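Putative phosphohydrolase (Shewanella amazonensis, PDB 3M1T) is of uncharacterised function, but its HDOD domain, related to the HD-type phosphodiesterases, is consistent with a role in signal transduction or phosphohydrolysis. Local coordinates at residues A[119-123]-A[124-128]; A[167-170]-A[171-175]; A[184-188]-A[189-193]. One frame throughout, in Å; residues are numbered along the deposited sequence. Where two conformers were deposited one is given.

Contact 1: residues A[119-123]-A[124-128]; sequences ELAKR and LGTLP
Ala-121 meets the residues that follow helix 103-124 with both its carbonyl group and its methyl. Its O accepts Thr-126 N at 2.9 Å, the donor tilted 24° from the carbonyl plane, and takes a second, weak bond from Gly-125 N. The methyl, CB, lies 3.2 Å from Thr-126 OG1: chi1 of 63° sets this hydroxyl between the threonine's own N and carbonyl carbon, which turns it back onto the helix. CB also packs against Pro-128 CA at 3.7 Å. Beside it, the Lys-122 side chain crosses the Pro-128 ring at about a right angle, and the aliphatic stem does the touching, CG to CG of the proline 3.5 Å.

Leu-124 covers the turn beneath it. Its N bonds to Leu-120 O at 2.9 Å, and its CG leans on that same O at 3.3 Å. Farther out, Met-217 of helix 213-227 touches Ala-121, Leu-124 and Thr-126, while Ile-249 meets Leu-124. Cutting the Leu-124 side chain back to an alanine is likely to open a gap beside Met-217 and Ile-249 and to take away the CG and CD1 part of the cover over Leu-120 O.

The extended Arg-123 chain runs the other way, and its NE reaches Glu-119 OE2 at 2.8 Å in a salt bridge made in the guanidinium plane, on the anti lone pair of the carboxylate. Lys-259 holds Glu-119 OE1, and Arg-123 NH1 bonds to the carbonyls of Asp-252 and Gly-254, so both charged groups have further partners.

Gly-125, with phi of 77°, reverses the chain; the Thr-126 to Ala-121 bond outside a weak Gly-125 N to Lys-122 O bond is consistent with a Schellman-type helix end. Leu-127 then takes the N-cap position of helix 128-137, which leaves a short loop joining helices 103-124 and 128-137 of the all-helical HDOD domain.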
loop_
_atom_site.group_PDB
_atom_site.type_symbol
_atom_site.label_atom_id
_atom_site.label_comp_id
_atom_site.label_asym_id
_atom_site.label_seq_id
_atom_site.Cartn_x
_atom_site.Cartn_y
_atom_site.Cartn_z
ATOM N N GLU A 119 -8.007 5.582 7.984
ATOM C CA GLU A 119 -8.544 6.599 8.869
ATOM C C GLU A 119 -8.857 7.885 8.092
ATOM O O GLU A 119 -9.889 8.510 8.298
ATOM C CB GLU A 119 -7.531 6.922 9.969
ATOM C CG GLU A 119 -7.972 8.027 10.921
ATOM C CD GLU A 119 -9.284 7.750 11.652
ATOM O OE1 GLU A 119 -9.604 6.550 11.896
ATOM O OE2 GLU A 119 -9.949 8.741 12.031
ATOM N N LEU A 120 -7.949 8.276 7.207
ATOM C CA LEU A 120 -8.216 9.459 6.373
ATOM C C LEU A 120 -9.485 9.270 5.539
ATOM O O LEU A 120 -10.283 10.192 5.398
ATOM C CB LEU A 120 -7.024 9.778 5.459
ATOM C CG LEU A 120 -5.689 10.010 6.140
ATOM C CD1 LEU A 120 -4.562 10.306 5.146
ATOM C CD2 LEU A 120 -5.763 11.113 7.216
ATOM N N ALA A 121 -9.648 8.074 4.953
ATOM C CA ALA A 121 -10.833 7.764 4.149
ATOM C C ALA A 121 -12.134 7.871 4.941
ATOM O O ALA A 121 -13.171 8.352 4.457
ATOM C CB ALA A 121 -10.714 6.329 3.559
ATOM N N LYS A 122 -12.084 7.382 6.170
ATOM C CA LYS A 122 -13.232 7.490 7.063
ATOM C C LYS A 122 -13.645 8.930 7.214
ATOM O O LYS A 122 -14.843 9.257 7.155
ATOM C CB LYS A 122 -12.897 6.900 8.412
ATOM C CG LYS A 122 -13.024 5.389 8.425
ATOM C CD LYS A 122 -12.569 4.778 9.731
ATOM C CE LYS A 122 -12.234 3.289 9.543
ATOM N NZ LYS A 122 -12.133 2.622 10.874
ATOM N N ARG A 123 -12.648 9.800 7.408
ATOM C CA ARG A 123 -12.879 11.232 7.535
ATOM C C ARG A 123 -13.348 11.930 6.265
ATOM O O ARG A 123 -14.143 12.876 6.331
ATOM C CB ARG A 123 -11.617 11.910 8.088
ATOM C CG ARG A 123 -11.380 11.567 9.583
ATOM C CD ARG A 123 -9.957 11.831 10.078
ATOM N NE ARG A 123 -9.921 11.497 11.489
ATOM C CZ ARG A 123 -10.184 12.311 12.504
ATOM N NH1 ARG A 123 -10.432 13.599 12.302
ATOM N NH2 ARG A 123 -10.199 11.827 13.744
ATOM N N LEU A 124 -12.842 11.480 5.124
ATOM C CA LEU A 124 -13.219 12.038 3.839
ATOM C C LEU A 124 -14.537 11.447 3.315
ATOM O O LEU A 124 -15.095 11.950 2.349
ATOM C CB LEU A 124 -12.111 11.761 2.806
ATOM C CG LEU A 124 -10.768 12.438 3.075
ATOM C CD1 LEU A 124 -9.629 11.826 2.268
ATOM C CD2 LEU A 124 -10.840 13.995 2.852
ATOM N N GLY A 125 -15.050 10.407 3.952
ATOM C CA GLY A 125 -16.258 9.754 3.487
ATOM C C GLY A 125 -16.061 8.830 2.283
ATOM O O GLY A 125 -17.016 8.525 1.582
ATOM N N THR A 126 -14.840 8.367 2.040
ATOM C CA THR A 126 -14.568 7.374 0.972
ATOM C C THR A 126 -14.462 5.984 1.596
ATOM O O THR A 126 -14.495 5.865 2.842
ATOM C CB THR A 126 -13.305 7.775 0.204
ATOM O OG1 THR A 126 -12.192 7.756 1.117
ATOM C CG2 THR A 126 -13.432 9.230 -0.340
ATOM N N LEU A 127 -14.357 4.939 0.763
ATOM C CA LEU A 127 -14.364 3.575 1.297
ATOM C C LEU A 127 -13.039 3.313 2.030
ATOM O O LEU A 127 -11.969 3.396 1.438
ATOM C CB LEU A 127 -14.564 2.520 0.211
ATOM C CG LEU A 127 -14.625 1.084 0.757
ATOM C CD1 LEU A 127 -15.870 0.838 1.627
ATOM C CD2 LEU A 127 -14.568 0.089 -0.410
ATOM N N PRO A 128 -13.106 2.964 3.312
ATOM C CA PRO A 128 -11.844 2.857 4.055
ATOM C C PRO A 128 -10.999 1.668 3.611
ATOM O O PRO A 128 -9.784 1.770 3.571
ATOM C CB PRO A 128 -12.298 2.758 5.518
ATOM C CG PRO A 128 -13.641 3.507 5.504
ATOM C CD PRO A 128 -14.267 3.037 4.222
#

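Contact 2: residues A[167-170]-A[171-175]; sequences NLME and KELLG
Glu-170 and Leu-174 form the close-packed part of this last helical turn. Leu-174 N donates to Glu-170 O at 2.8 Å, and Leu-174 CB sits 3.2 Å from the same oxygen, with CG behind it at 3.7 Å. Gly-175 N adds a weak bond to this O; its main bond, 2.9 Å, goes to Lys-171 O, as the chain leaves the helix with a positive phi of 87°.

Met-169, a selenomethionine, packs in part against helix 150-161. Its bends at chi2 and chi3 (-71° and -60°) lay its chain alongside Leu-173, the two pointing the same way and meeting through Met-169 CE and Leu-173 CD1 at 3.9 Å. The solvent side, with Leu-168, Lys-171, Glu-172 and Leu-173, is looser. Glu-172 rests its CG 3.4 Å from Leu-168 O and sends its carboxylate outward to a weak bond with a glycerol. Lys-171 also leads away, its NZ in a salt bridge with Glu-180.

The buried flank of helix 166-174 lies against two earlier helices: Glu-170 and Leu-174 both touch Ile-145 of helix 140-148, while Ile-156 and Val-152 of helix 150-161 meet Glu-170 and Leu-174 respectively. Glu-170 OE1 bonds to Asn-178 ND2 at the start of helix 178-188.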
loop_
_atom_site.group_PDB
_atom_site.type_symbol
_atom_site.label_atom_id
_atom_site.label_comp_id
_atom_site.label_asym_id
_atom_site.label_seq_id
_atom_site.Cartn_x
_atom_site.Cartn_y
_atom_site.Cartn_z
ATOM N N ASN A 167 12.989 10.117 -7.010
ATOM C CA ASN A 167 12.009 9.990 -8.112
ATOM C C ASN A 167 12.497 10.633 -9.389
ATOM O O ASN A 167 12.392 10.044 -10.449
ATOM C CB ASN A 167 10.646 10.582 -7.699
ATOM C CG ASN A 167 10.138 9.998 -6.382
ATOM O OD1 ASN A 167 10.211 8.805 -6.169
ATOM N ND2 ASN A 167 9.676 10.858 -5.479
ATOM N N LEU A 168 13.149 11.791 -9.265
ATOM C CA LEU A 168 13.735 12.436 -10.423
ATOM C C LEU A 168 14.893 11.630 -10.989
ATOM O O LEU A 168 15.032 11.515 -12.206
ATOM C CB LEU A 168 14.159 13.850 -10.110
ATOM C CG LEU A 168 13.042 14.832 -9.700
ATOM C CD1 LEU A 168 13.480 16.276 -9.457
ATOM C CD2 LEU A 168 11.980 14.801 -10.801
HETATM N N MSE A 169 15.747 11.078 -10.103
HETATM C CA MSE A 169 16.788 10.174 -10.569
HETATM C C MSE A 169 16.288 8.964 -11.332
HETATM O O MSE A 169 16.844 8.591 -12.343
HETATM C CB MSE A 169 17.634 9.727 -9.385
HETATM C CG MSE A 169 18.549 10.773 -8.863
HETATM SE SE MSE A 169 20.063 11.220 -10.013
HETATM C CE MSE A 169 20.882 9.437 -10.073
ATOM N N GLU A 170 15.215 8.349 -10.837
ATOM C CA GLU A 170 14.605 7.243 -11.527
ATOM C C GLU A 170 14.134 7.651 -12.932
ATOM O O GLU A 170 14.418 6.949 -13.907
ATOM C CB GLU A 170 13.427 6.711 -10.695
ATOM C CG GLU A 170 13.888 5.917 -9.451
ATOM C CD GLU A 170 12.802 5.719 -8.388
ATOM O OE1 GLU A 170 11.668 6.252 -8.531
ATOM O OE2 GLU A 170 13.094 5.021 -7.378
ATOM N N LYS A 171 13.429 8.776 -13.041
ATOM C CA LYS A 171 13.078 9.258 -14.371
ATOM C C LYS A 171 14.222 9.465 -15.310
ATOM O O LYS A 171 14.176 9.085 -16.459
ATOM C CB LYS A 171 12.088 10.440 -14.360
ATOM C CG LYS A 171 10.731 9.981 -14.907
ATOM C CD LYS A 171 9.591 10.920 -14.622
ATOM C CE LYS A 171 8.312 10.153 -14.255
ATOM N NZ LYS A 171 7.068 10.764 -14.881
ATOM N N GLU A 172 15.313 10.036 -14.804
ATOM C CA GLU A 172 16.455 10.236 -15.620
ATOM C C GLU A 172 17.027 8.970 -16.132
ATOM O O GLU A 172 17.346 8.929 -17.316
ATOM C CB GLU A 172 17.589 10.996 -14.875
ATOM C CG GLU A 172 17.279 12.441 -14.528
ATOM C CD GLU A 172 18.487 13.291 -14.199
ATOM O OE1 GLU A 172 19.602 12.798 -14.405
ATOM O OE2 GLU A 172 18.281 14.468 -13.812
ATOM N N LEU A 173 17.261 7.958 -15.274
ATOM C CA LEU A 173 18.006 6.790 -15.673
ATOM C C LEU A 173 17.130 5.657 -16.240
ATOM O O LEU A 173 17.631 4.820 -16.971
ATOM C CB LEU A 173 18.827 6.267 -14.487
ATOM C CG LEU A 173 19.930 7.226 -14.042
ATOM C CD1 LEU A 173 20.663 6.632 -12.821
ATOM C CD2 LEU A 173 20.870 7.460 -15.193
ATOM N N LEU A 174 15.864 5.636 -15.879
ATOM C CA LEU A 174 14.929 4.585 -16.278
ATOM C C LEU A 174 13.831 5.075 -17.213
ATOM O O LEU A 174 13.251 4.250 -17.909
ATOM C CB LEU A 174 14.242 3.990 -15.059
ATOM C CG LEU A 174 15.175 3.344 -14.009
ATOM C CD1 LEU A 174 14.380 3.054 -12.720
ATOM C CD2 LEU A 174 15.874 2.133 -14.578
ATOM N N GLY A 175 13.490 6.352 -17.161
ATOM C CA GLY A 175 12.408 6.916 -17.946
ATOM C C GLY A 175 11.047 6.805 -17.260
ATOM O O GLY A 175 10.003 7.191 -17.856
#

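Contact 3: residues A[184-188]-A[189-193]; sequences LLAQS and WKFTP
A Schellman motif ends helix 178-188, pairing Ala-186 with Phe-191 and Gln-187 with Lys-190. In the outer bond Phe-191 N reaches Ala-186 O at 3.0 Å; in the inner one Lys-190 N also lies 3.0 Å from Gln-187 O, but stands above the carbonyl plane, 66° out of it. Lys-190 is the C-prime residue, and its phi of 71° makes the reversal. A water links the two arms, donating to Gln-187 O at 2.9 Å and to Phe-191 O at 2.7 Å.

The turn carries the chain on toward helix 193-200 of the helical HDOD domain, and both aromatic residues in it are buried. Leu-185, with CG trans to its N (chi1 -177°), lays CD1 over one face of the Trp-189 indole: a CH-pi contact 3.7 Å from the centroid of the five-membered ring, displaced toward the rim. Its other branch, CD2, approaches the six-membered ring at CH2, 4.0 Å away. Pro-15 O accepts the indole NE1, which fixes the ring's polar edge. Phe-191 turns its ring edge to the Ala-186 carbonyl, CD2 to O 3.5 Å in the ring plane, and Ile-87 of helix 79-94 packs on this phenylalanine.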
loop_
_atom_site.group_PDB
_atom_site.type_symbol
_atom_site.label_atom_id
_atom_site.label_comp_id
_atom_site.label_asym_id
_atom_site.label_seq_id
_atom_site.Cartn_x
_atom_site.Cartn_y
_atom_site.Cartn_z
ATOM N N LEU A 184 1.720 0.544 -12.544
ATOM C CA LEU A 184 1.676 -0.419 -13.668
ATOM C C LEU A 184 1.505 -1.820 -13.167
ATOM O O LEU A 184 0.719 -2.575 -13.779
ATOM C CB LEU A 184 2.958 -0.312 -14.484
ATOM C CG LEU A 184 2.938 -1.034 -15.796
ATOM C CD1 LEU A 184 2.060 -0.286 -16.805
ATOM C CD2 LEU A 184 4.361 -1.250 -16.370
ATOM N N LEU A 185 2.184 -2.198 -12.096
ATOM C CA LEU A 185 2.031 -3.542 -11.473
ATOM C C LEU A 185 0.575 -3.700 -11.016
ATOM O O LEU A 185 -0.054 -4.739 -11.287
ATOM C CB LEU A 185 2.990 -3.749 -10.294
ATOM C CG LEU A 185 2.930 -5.136 -9.661
ATOM C CD1 LEU A 185 3.373 -6.211 -10.684
ATOM C CD2 LEU A 185 3.697 -5.195 -8.374
ATOM N N ALA A 186 0.076 -2.724 -10.272
ATOM C CA ALA A 186 -1.308 -2.808 -9.762
ATOM C C ALA A 186 -2.269 -2.964 -10.909
ATOM O O ALA A 186 -3.227 -3.736 -10.810
ATOM C CB ALA A 186 -1.643 -1.589 -8.916
ATOM N N GLN A 187 -2.065 -2.253 -11.991
ATOM C CA GLN A 187 -2.904 -2.350 -13.166
ATOM C C GLN A 187 -2.807 -3.773 -13.758
ATOM O O GLN A 187 -3.828 -4.419 -14.082
ATOM C CB GLN A 187 -2.505 -1.323 -14.185
ATOM C CG GLN A 187 -3.438 -1.245 -15.365
ATOM C CD GLN A 187 -3.006 -0.164 -16.295
ATOM O OE1 GLN A 187 -1.999 -0.341 -17.005
ATOM N NE2 GLN A 187 -3.659 1.008 -16.208
ATOM N N SER A 188 -1.581 -4.282 -13.879
ATOM C CA SER A 188 -1.384 -5.610 -14.445
ATOM C C SER A 188 -2.035 -6.707 -13.603
ATOM O O SER A 188 -2.506 -7.741 -14.135
ATOM C CB SER A 188 0.107 -5.862 -14.572
ATOM O OG SER A 188 0.449 -7.137 -15.102
ATOM N N TRP A 189 -2.033 -6.520 -12.294
ATOM C CA TRP A 189 -2.593 -7.447 -11.339
ATOM C C TRP A 189 -4.111 -7.231 -11.125
ATOM O O TRP A 189 -4.691 -7.872 -10.270
ATOM C CB TRP A 189 -1.855 -7.438 -10.035
ATOM C CG TRP A 189 -0.495 -8.082 -10.023
ATOM C CD1 TRP A 189 0.142 -8.638 -11.081
ATOM C CD2 TRP A 189 0.370 -8.257 -8.875
ATOM N NE1 TRP A 189 1.371 -9.145 -10.654
ATOM C CE2 TRP A 189 1.522 -8.912 -9.321
ATOM C CE3 TRP A 189 0.295 -7.854 -7.540
ATOM C CZ2 TRP A 189 2.580 -9.227 -8.461
ATOM C CZ3 TRP A 189 1.347 -8.155 -6.690
ATOM C CH2 TRP A 189 2.459 -8.839 -7.166
ATOM N N LYS A 190 -4.677 -6.391 -11.941
ATOM C CA LYS A 190 -6.135 -6.239 -12.115
ATOM C C LYS A 190 -6.807 -5.583 -10.925
ATOM O O LYS A 190 -8.004 -5.822 -10.625
ATOM C CB LYS A 190 -6.789 -7.586 -12.510
ATOM C CG LYS A 190 -6.086 -8.258 -13.707
ATOM C CD LYS A 190 -6.835 -9.519 -14.240
ATOM C CE LYS A 190 -6.035 -10.228 -15.305
ATOM N NZ LYS A 190 -6.789 -11.408 -15.782
ATOM N N PHE A 191 -6.078 -4.627 -10.290
ATOM C CA PHE A 191 -6.691 -3.725 -9.342
ATOM C C PHE A 191 -7.414 -2.599 -10.067
ATOM O O PHE A 191 -7.196 -2.357 -11.252
ATOM C CB PHE A 191 -5.632 -3.187 -8.352
ATOM C CG PHE A 191 -5.170 -4.242 -7.404
ATOM C CD1 PHE A 191 -5.916 -4.489 -6.253
ATOM C CD2 PHE A 191 -4.053 -5.004 -7.661
ATOM C CE1 PHE A 191 -5.540 -5.474 -5.387
ATOM C CE2 PHE A 191 -3.657 -6.007 -6.775
ATOM C CZ PHE A 191 -4.387 -6.238 -5.647
ATOM N N THR A 192 -8.311 -1.927 -9.375
ATOM C CA THR A 192 -9.136 -0.895 -10.048
ATOM C C THR A 192 -8.376 0.307 -10.486
ATOM O O THR A 192 -7.358 0.699 -9.881
ATOM C CB THR A 192 -10.245 -0.365 -9.152
ATOM O OG1 THR A 192 -9.680 0.288 -8.013
ATOM C CG2 THR A 192 -11.194 -1.432 -8.755
ATOM N N PRO A 193 -8.891 0.997 -11.512
ATOM C CA PRO A 193 -8.269 2.231 -11.937
ATOM C C PRO A 193 -8.123 3.301 -10.842
ATOM O O PRO A 193 -7.109 3.986 -10.803
ATOM C CB PRO A 193 -9.187 2.739 -13.027
ATOM C CG PRO A 193 -9.860 1.542 -13.580
ATOM C CD PRO A 193 -9.935 0.554 -12.450
HETATM O O HOH W 1 -6.308 -3.069 -13.660
#

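Overall arrangement
All three contacts are C-terminal helix ends with positive phi, at Gly-125, Gly-175 and Lys-190, yet each belongs to a different helix. Contacts 1 and 3, centred about 15 and 13 Å from the centre of the chain, are both partly buried; contact 3 has the larger buried share, with two buried aromatic side chains, whereas contact 1 mixes methyl packing with a charged cluster. Contact 2, at about 22 Å, is a surface contact: Lys-171 and Glu-172 are its exposed charged residues, Glu-170 with Leu-174 its packed side. Contacts 2 and 3 share the neighbouring helix 140-148, and their helices are consecutive; contact 1 leans instead on helices 213-227 and 256-263. None touches another.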